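Local coordinates for lithostathine-1-alpha (Homo sapiens, PDB 1QDD), which may inhibit spontaneous calcium carbonate precipitation and may be associated with regeneration of pancreas and brain, at residues 26-31 and 71-76; 85-90 and 112-117. The protein carries 1 engineered substitution. One frame throughout, in Å; residues are numbered along the deposited sequence.

Contact 1. Residues 26-31 and 71-76; sequences YYFNED and TDDFNV
The carboxylate oxygen OE2 of E30 accepts a hydrogen bond from OG1 of T71 at 2.8 Å and another from a water, whose oxygen lies 3.2 Å from the same OE2. The hydroxyl arrives on the anti side of the carboxylate, 21° out of its plane. The water in turn accepts from the backbone N of D72 at 2.9 Å, so E30 is tied to the 71-76 loop both directly and through solvent. OG1 of T71 also accepts from the backbone N of D73 at 3.1 Å in a nearly straight bond, which closes an ST turn and leaves the hydroxyl hydrogen for OE2 of E30. With OG1 anti to the backbone N (chi1 -169°), the hydroxyl can serve both partners. Strand 24-33 here meets the loop that leads from helix 56-68 into strand 75-78; both strands pair with strand 136-143, which lies between them, in the main sheet of the C-type lectin fold. F28 carries the apolar half of the contact: its CE1 lies 3.8 Å from CB of T71, while CE2 approaches CG2 of V76 at 3.9 Å, and OD1 of D73 stands farther off at the ring edge beside CZ. The carboxylate of D73 comes close to that of E30, OD2 being 4.5 Å from OE2, a proximity probably eased by R32, which forms a salt bridge with D73. OG of S137, on the intervening strand, is hydrogen-bonded to OD1 of D73, and I66 of helix 56-68 touches both T71 and V76.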
loop_
_atom_site.group_PDB
_atom_site.type_symbol
_atom_site.label_atom_id
_atom_site.label_comp_id
_atom_site.label_asym_id
_atom_site.label_seq_id
_atom_site.Cartn_x
_atom_site.Cartn_y
_atom_site.Cartn_z
ATOM N N TYR A 26 0.110 7.879 5.916
ATOM C CA TYR A 26 -0.643 7.035 4.992
ATOM C C TYR A 26 -1.942 7.676 4.522
ATOM O O TYR A 26 -2.555 8.410 5.313
ATOM C CB TYR A 26 -1.027 5.744 5.744
ATOM C CG TYR A 26 0.062 4.848 6.269
ATOM C CD1 TYR A 26 0.820 5.218 7.389
ATOM C CD2 TYR A 26 0.336 3.601 5.708
ATOM C CE1 TYR A 26 1.820 4.420 7.899
ATOM C CE2 TYR A 26 1.335 2.790 6.222
ATOM C CZ TYR A 26 2.065 3.198 7.311
ATOM O OH TYR A 26 3.066 2.419 7.865
ATOM N N TYR A 27 -2.415 7.346 3.325
ATOM C CA TYR A 27 -3.733 7.823 2.902
ATOM C C TYR A 27 -4.318 6.904 1.837
ATOM O O TYR A 27 -3.607 6.284 1.049
ATOM C CB TYR A 27 -3.748 9.260 2.380
ATOM C CG TYR A 27 -2.828 9.550 1.224
ATOM C CD1 TYR A 27 -3.271 9.482 -0.083
ATOM C CD2 TYR A 27 -1.492 9.875 1.428
ATOM C CE1 TYR A 27 -2.426 9.730 -1.155
ATOM C CE2 TYR A 27 -0.639 10.142 0.379
ATOM C CZ TYR A 27 -1.115 10.078 -0.908
ATOM O OH TYR A 27 -0.263 10.342 -1.966
ATOM N N PHE A 28 -5.645 6.815 1.809
ATOM C CA PHE A 28 -6.426 6.064 0.842
ATOM C C PHE A 28 -6.924 7.018 -0.247
ATOM O O PHE A 28 -7.472 8.096 0.073
ATOM C CB PHE A 28 -7.614 5.375 1.522
ATOM C CG PHE A 28 -8.599 4.726 0.583
ATOM C CD1 PHE A 28 -9.882 5.246 0.460
ATOM C CD2 PHE A 28 -8.269 3.621 -0.176
ATOM C CE1 PHE A 28 -10.809 4.673 -0.395
ATOM C CE2 PHE A 28 -9.184 3.046 -1.027
ATOM C CZ PHE A 28 -10.458 3.567 -1.144
ATOM N N ASN A 29 -6.694 6.748 -1.507
ATOM C CA ASN A 29 -7.139 7.545 -2.652
ATOM C C ASN A 29 -8.157 6.729 -3.447
ATOM O O ASN A 29 -7.828 5.645 -3.951
ATOM C CB ASN A 29 -5.930 7.924 -3.511
ATOM C CG ASN A 29 -6.180 8.957 -4.578
ATOM O OD1 ASN A 29 -5.271 9.663 -5.081
ATOM N ND2 ASN A 29 -7.411 9.091 -5.014
ATOM N N GLU A 30 -9.391 7.215 -3.585
ATOM C CA GLU A 30 -10.460 6.512 -4.291
ATOM C C GLU A 30 -10.417 6.627 -5.795
ATOM O O GLU A 30 -11.278 6.048 -6.505
ATOM C CB GLU A 30 -11.836 6.898 -3.707
ATOM C CG GLU A 30 -12.863 5.765 -3.787
ATOM C CD GLU A 30 -14.152 6.104 -3.069
ATOM O OE1 GLU A 30 -14.807 7.087 -3.471
ATOM O OE2 GLU A 30 -14.515 5.396 -2.110
ATOM N N ASP A 31 -9.418 7.225 -6.397
ATOM C CA ASP A 31 -9.202 7.267 -7.835
ATOM C C ASP A 31 -8.842 5.887 -8.377
ATOM O O ASP A 31 -7.955 5.235 -7.795
ATOM C CB ASP A 31 -8.024 8.200 -8.090
ATOM C CG ASP A 31 -7.734 8.458 -9.552
ATOM O OD1 ASP A 31 -8.605 8.228 -10.406
ATOM O OD2 ASP A 31 -6.599 8.915 -9.807
ATOM N N THR A 71 -15.603 3.656 1.945
ATOM C CA THR A 71 -15.635 3.175 0.573
ATOM C C THR A 71 -16.493 1.925 0.381
ATOM O O THR A 71 -16.533 1.059 1.250
ATOM C CB THR A 71 -14.199 2.932 0.040
ATOM O OG1 THR A 71 -14.258 2.714 -1.378
ATOM C CG2 THR A 71 -13.468 1.763 0.674
ATOM N N ASP A 72 -17.094 1.814 -0.801
ATOM C CA ASP A 72 -17.777 0.621 -1.265
ATOM C C ASP A 72 -16.915 -0.217 -2.207
ATOM O O ASP A 72 -17.375 -1.228 -2.759
ATOM C CB ASP A 72 -19.101 0.977 -1.967
ATOM C CG ASP A 72 -20.127 1.562 -1.002
ATOM O OD1 ASP A 72 -20.595 2.694 -1.278
ATOM O OD2 ASP A 72 -20.371 0.915 0.038
ATOM N N ASP A 73 -15.636 0.125 -2.374
ATOM C CA ASP A 73 -14.740 -0.610 -3.259
ATOM C C ASP A 73 -14.466 -2.047 -2.828
ATOM O O ASP A 73 -14.443 -2.349 -1.644
ATOM C CB ASP A 73 -13.413 0.152 -3.398
ATOM C CG ASP A 73 -13.497 1.389 -4.256
ATOM O OD1 ASP A 73 -12.436 2.034 -4.469
ATOM O OD2 ASP A 73 -14.579 1.768 -4.748
ATOM N N PHE A 74 -14.249 -2.921 -3.807
ATOM C CA PHE A 74 -13.960 -4.327 -3.551
ATOM C C PHE A 74 -12.465 -4.635 -3.511
ATOM O O PHE A 74 -12.102 -5.622 -2.869
ATOM C CB PHE A 74 -14.629 -5.200 -4.635
ATOM C CG PHE A 74 -16.132 -5.083 -4.655
ATOM C CD1 PHE A 74 -16.775 -4.382 -5.654
ATOM C CD2 PHE A 74 -16.878 -5.723 -3.684
ATOM C CE1 PHE A 74 -18.162 -4.286 -5.669
ATOM C CE2 PHE A 74 -18.265 -5.619 -3.682
ATOM C CZ PHE A 74 -18.884 -4.897 -4.675
ATOM N N ASN A 75 -11.659 -3.915 -4.265
ATOM C CA ASN A 75 -10.225 -4.171 -4.409
ATOM C C ASN A 75 -9.423 -2.888 -4.271
ATOM O O ASN A 75 -9.812 -1.854 -4.811
ATOM C CB ASN A 75 -9.878 -4.747 -5.788
ATOM C CG ASN A 75 -10.321 -6.181 -5.954
ATOM O OD1 ASN A 75 -9.692 -7.103 -5.457
ATOM N ND2 ASN A 75 -11.479 -6.339 -6.588
ATOM N N VAL A 76 -8.343 -2.916 -3.490
ATOM C CA VAL A 76 -7.490 -1.754 -3.247
ATOM C C VAL A 76 -6.028 -2.132 -3.496
ATOM O O VAL A 76 -5.550 -3.108 -2.892
ATOM C CB VAL A 76 -7.657 -1.198 -1.820
ATOM C CG1 VAL A 76 -6.757 0.005 -1.568
ATOM C CG2 VAL A 76 -9.114 -0.816 -1.545
HETATM O O HOH W 1 -16.979 3.645 -3.078
#

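Contact 2. Residues 85-90 and 112-117; sequences KNRAWH and PGYCVS. Engineered in segment 85-90: A88 (natural residue Arg).
R87 turns the end of its guanidinium to the carbonyl of G113, its chain bent at chi2 (68°) to bring it there, and both terminal nitrogens share the one oxygen: NH1 lies 3.0 Å and NH2 3.2 Å from G113 O. Both bonds are bent, with N-H...O angles of 144° and 135°, as expected when two donors converge on a single acceptor. The same nitrogens have carboxylate partners, D82 for NH1 and D129 for NH2, and NH2 also donates to the carbonyl of S108; D129 accepts from the backbone N of G113 as well. The positive charge is probably balanced by these two acids, while CB of P112 covers one guanidinium face, 3.6 Å from NH2. Beside this group the chain of K85 runs across the Y114 ring, CG standing 3.8 Å over its centre in a CH-pi contact. A water bridges the far end of the ring to the loop, 2.8 Å from Y114 OH and 2.8 Å from K85 O, to which it donates. Deeper in, W89 sets CZ3 against CG2 of V116 at 3.6 Å. At the entry to strand 115-119, Y114 and C115 both face V130, the pairing of a classic beta bulge in this C-type lectin fold.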
loop_
_atom_site.group_PDB
_atom_site.type_symbol
_atom_site.label_atom_id
_atom_site.label_comp_id
_atom_site.label_asym_id
_atom_site.label_seq_id
_atom_site.Cartn_x
_atom_site.Cartn_y
_atom_site.Cartn_z
ATOM N N LYS A 85 7.669 -12.109 -13.738
ATOM C CA LYS A 85 6.635 -13.097 -13.992
ATOM C C LYS A 85 7.044 -14.519 -13.651
ATOM O O LYS A 85 6.622 -15.506 -14.269
ATOM C CB LYS A 85 6.133 -13.000 -15.444
ATOM C CG LYS A 85 5.612 -11.614 -15.777
ATOM C CD LYS A 85 5.030 -11.526 -17.179
ATOM C CE LYS A 85 4.046 -10.371 -17.269
ATOM N NZ LYS A 85 4.741 -9.089 -17.550
ATOM N N ASN A 86 7.836 -14.664 -12.594
ATOM C CA ASN A 86 8.360 -15.947 -12.157
ATOM C C ASN A 86 8.020 -16.277 -10.718
ATOM O O ASN A 86 8.610 -17.086 -10.009
ATOM C CB ASN A 86 9.874 -16.011 -12.358
ATOM C CG ASN A 86 10.655 -15.007 -11.550
ATOM O OD1 ASN A 86 10.123 -14.076 -10.940
ATOM N ND2 ASN A 86 11.974 -15.152 -11.516
ATOM N N ARG A 87 7.017 -15.548 -10.207
ATOM C CA ARG A 87 6.513 -15.733 -8.860
ATOM C C ARG A 87 7.537 -15.418 -7.788
ATOM O O ARG A 87 7.637 -16.033 -6.731
ATOM C CB ARG A 87 5.877 -17.125 -8.743
ATOM C CG ARG A 87 4.402 -17.086 -8.996
ATOM C CD ARG A 87 3.967 -16.766 -10.437
ATOM N NE ARG A 87 2.539 -16.627 -10.089
ATOM C CZ ARG A 87 1.897 -15.493 -9.916
ATOM N NH1 ARG A 87 2.452 -14.334 -10.234
ATOM N NH2 ARG A 87 0.616 -15.493 -9.547
ATOM N N ALA A 88 8.306 -14.352 -8.017
ATOM C CA ALA A 88 9.238 -13.779 -7.061
ATOM C C ALA A 88 8.773 -12.347 -6.739
ATOM O O ALA A 88 8.866 -11.457 -7.589
ATOM C CB ALA A 88 10.663 -13.774 -7.577
ATOM N N TRP A 89 8.211 -12.152 -5.550
ATOM C CA TRP A 89 7.502 -10.929 -5.202
ATOM C C TRP A 89 8.379 -9.857 -4.611
ATOM O O TRP A 89 9.305 -10.117 -3.826
ATOM C CB TRP A 89 6.345 -11.256 -4.229
ATOM C CG TRP A 89 5.388 -12.261 -4.789
ATOM C CD1 TRP A 89 5.436 -13.614 -4.631
ATOM C CD2 TRP A 89 4.284 -12.000 -5.662
ATOM N NE1 TRP A 89 4.431 -14.210 -5.350
ATOM C CE2 TRP A 89 3.713 -13.246 -6.008
ATOM C CE3 TRP A 89 3.732 -10.851 -6.214
ATOM C CZ2 TRP A 89 2.607 -13.352 -6.846
ATOM C CZ3 TRP A 89 2.628 -10.950 -7.048
ATOM C CH2 TRP A 89 2.085 -12.200 -7.358
ATOM N N HIS A 90 8.161 -8.599 -4.983
ATOM C CA HIS A 90 8.899 -7.466 -4.476
ATOM C C HIS A 90 7.985 -6.286 -4.153
ATOM O O HIS A 90 6.962 -6.072 -4.818
ATOM C CB HIS A 90 9.895 -6.910 -5.519
ATOM C CG HIS A 90 11.013 -7.854 -5.855
ATOM N ND1 HIS A 90 12.229 -7.833 -5.217
ATOM C CD2 HIS A 90 11.061 -8.855 -6.765
ATOM C CE1 HIS A 90 12.996 -8.798 -5.728
ATOM N NE2 HIS A 90 12.311 -9.425 -6.659
ATOM N N PRO A 112 -2.448 -16.707 -13.470
ATOM C CA PRO A 112 -1.668 -15.796 -12.659
ATOM C C PRO A 112 -1.797 -14.309 -12.876
ATOM O O PRO A 112 -1.732 -13.778 -13.973
ATOM C CB PRO A 112 -0.214 -16.213 -12.928
ATOM C CG PRO A 112 -0.262 -16.799 -14.299
ATOM C CD PRO A 112 -1.583 -17.518 -14.356
ATOM N N GLY A 113 -1.938 -13.614 -11.740
ATOM C CA GLY A 113 -1.917 -12.150 -11.710
ATOM C C GLY A 113 -0.512 -11.727 -11.251
ATOM O O GLY A 113 0.128 -12.484 -10.520
ATOM N N TYR A 114 -0.067 -10.554 -11.661
ATOM C CA TYR A 114 1.288 -10.083 -11.360
ATOM C C TYR A 114 1.336 -8.878 -10.436
ATOM O O TYR A 114 2.434 -8.384 -10.112
ATOM C CB TYR A 114 2.089 -9.881 -12.665
ATOM C CG TYR A 114 2.155 -11.156 -13.500
ATOM C CD1 TYR A 114 1.483 -11.252 -14.714
ATOM C CD2 TYR A 114 2.848 -12.270 -13.052
ATOM C CE1 TYR A 114 1.527 -12.413 -15.466
ATOM C CE2 TYR A 114 2.889 -13.444 -13.796
ATOM C CZ TYR A 114 2.222 -13.503 -14.997
ATOM O OH TYR A 114 2.271 -14.674 -15.729
ATOM N N CYS A 115 0.214 -8.342 -9.978
ATOM C CA CYS A 115 0.101 -7.216 -9.057
ATOM C C CYS A 115 -0.861 -7.635 -7.957
ATOM O O CYS A 115 -1.642 -8.587 -8.150
ATOM C CB CYS A 115 -0.365 -5.942 -9.749
ATOM S SG CYS A 115 0.914 -5.173 -10.788
ATOM N N VAL A 116 -0.811 -7.038 -6.772
ATOM C CA VAL A 116 -1.584 -7.468 -5.619
ATOM C C VAL A 116 -2.542 -6.429 -5.052
ATOM O O VAL A 116 -2.201 -5.247 -4.890
ATOM C CB VAL A 116 -0.605 -7.927 -4.508
ATOM C CG1 VAL A 116 -1.349 -8.436 -3.274
ATOM C CG2 VAL A 116 0.319 -9.019 -5.032
ATOM N N SER A 117 -3.765 -6.897 -4.755
ATOM C CA SER A 117 -4.774 -6.054 -4.113
ATOM C C SER A 117 -5.252 -6.646 -2.795
ATOM O O SER A 117 -5.230 -7.870 -2.574
ATOM C CB SER A 117 -5.970 -5.877 -5.048
ATOM O OG SER A 117 -6.632 -7.097 -5.300
HETATM O O HOH W 2 4.065 -16.547 -14.647
#

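In the fold
Both segments of contact 1 precede those of contact 2 in the chain, and the centres of the two contacts lie about 21 Å apart. They meet in the sheet, where strands 75-78 and 115-119 run antiparallel as neighbours: OD1 of N75 is 3.1 Å from OG of S117, a probable hydrogen bond, and O of V76 packs 3.5 Å from CB of S117. Contact 1 lies at the surface, its centre about 10 Å from that of the chain; contact 2 is partly buried and about 15 Å from it. The O-linked glycan on T5 lies among residues of the N-terminal segment (E2, A3, E6 and P8), none of which belongs to either contact.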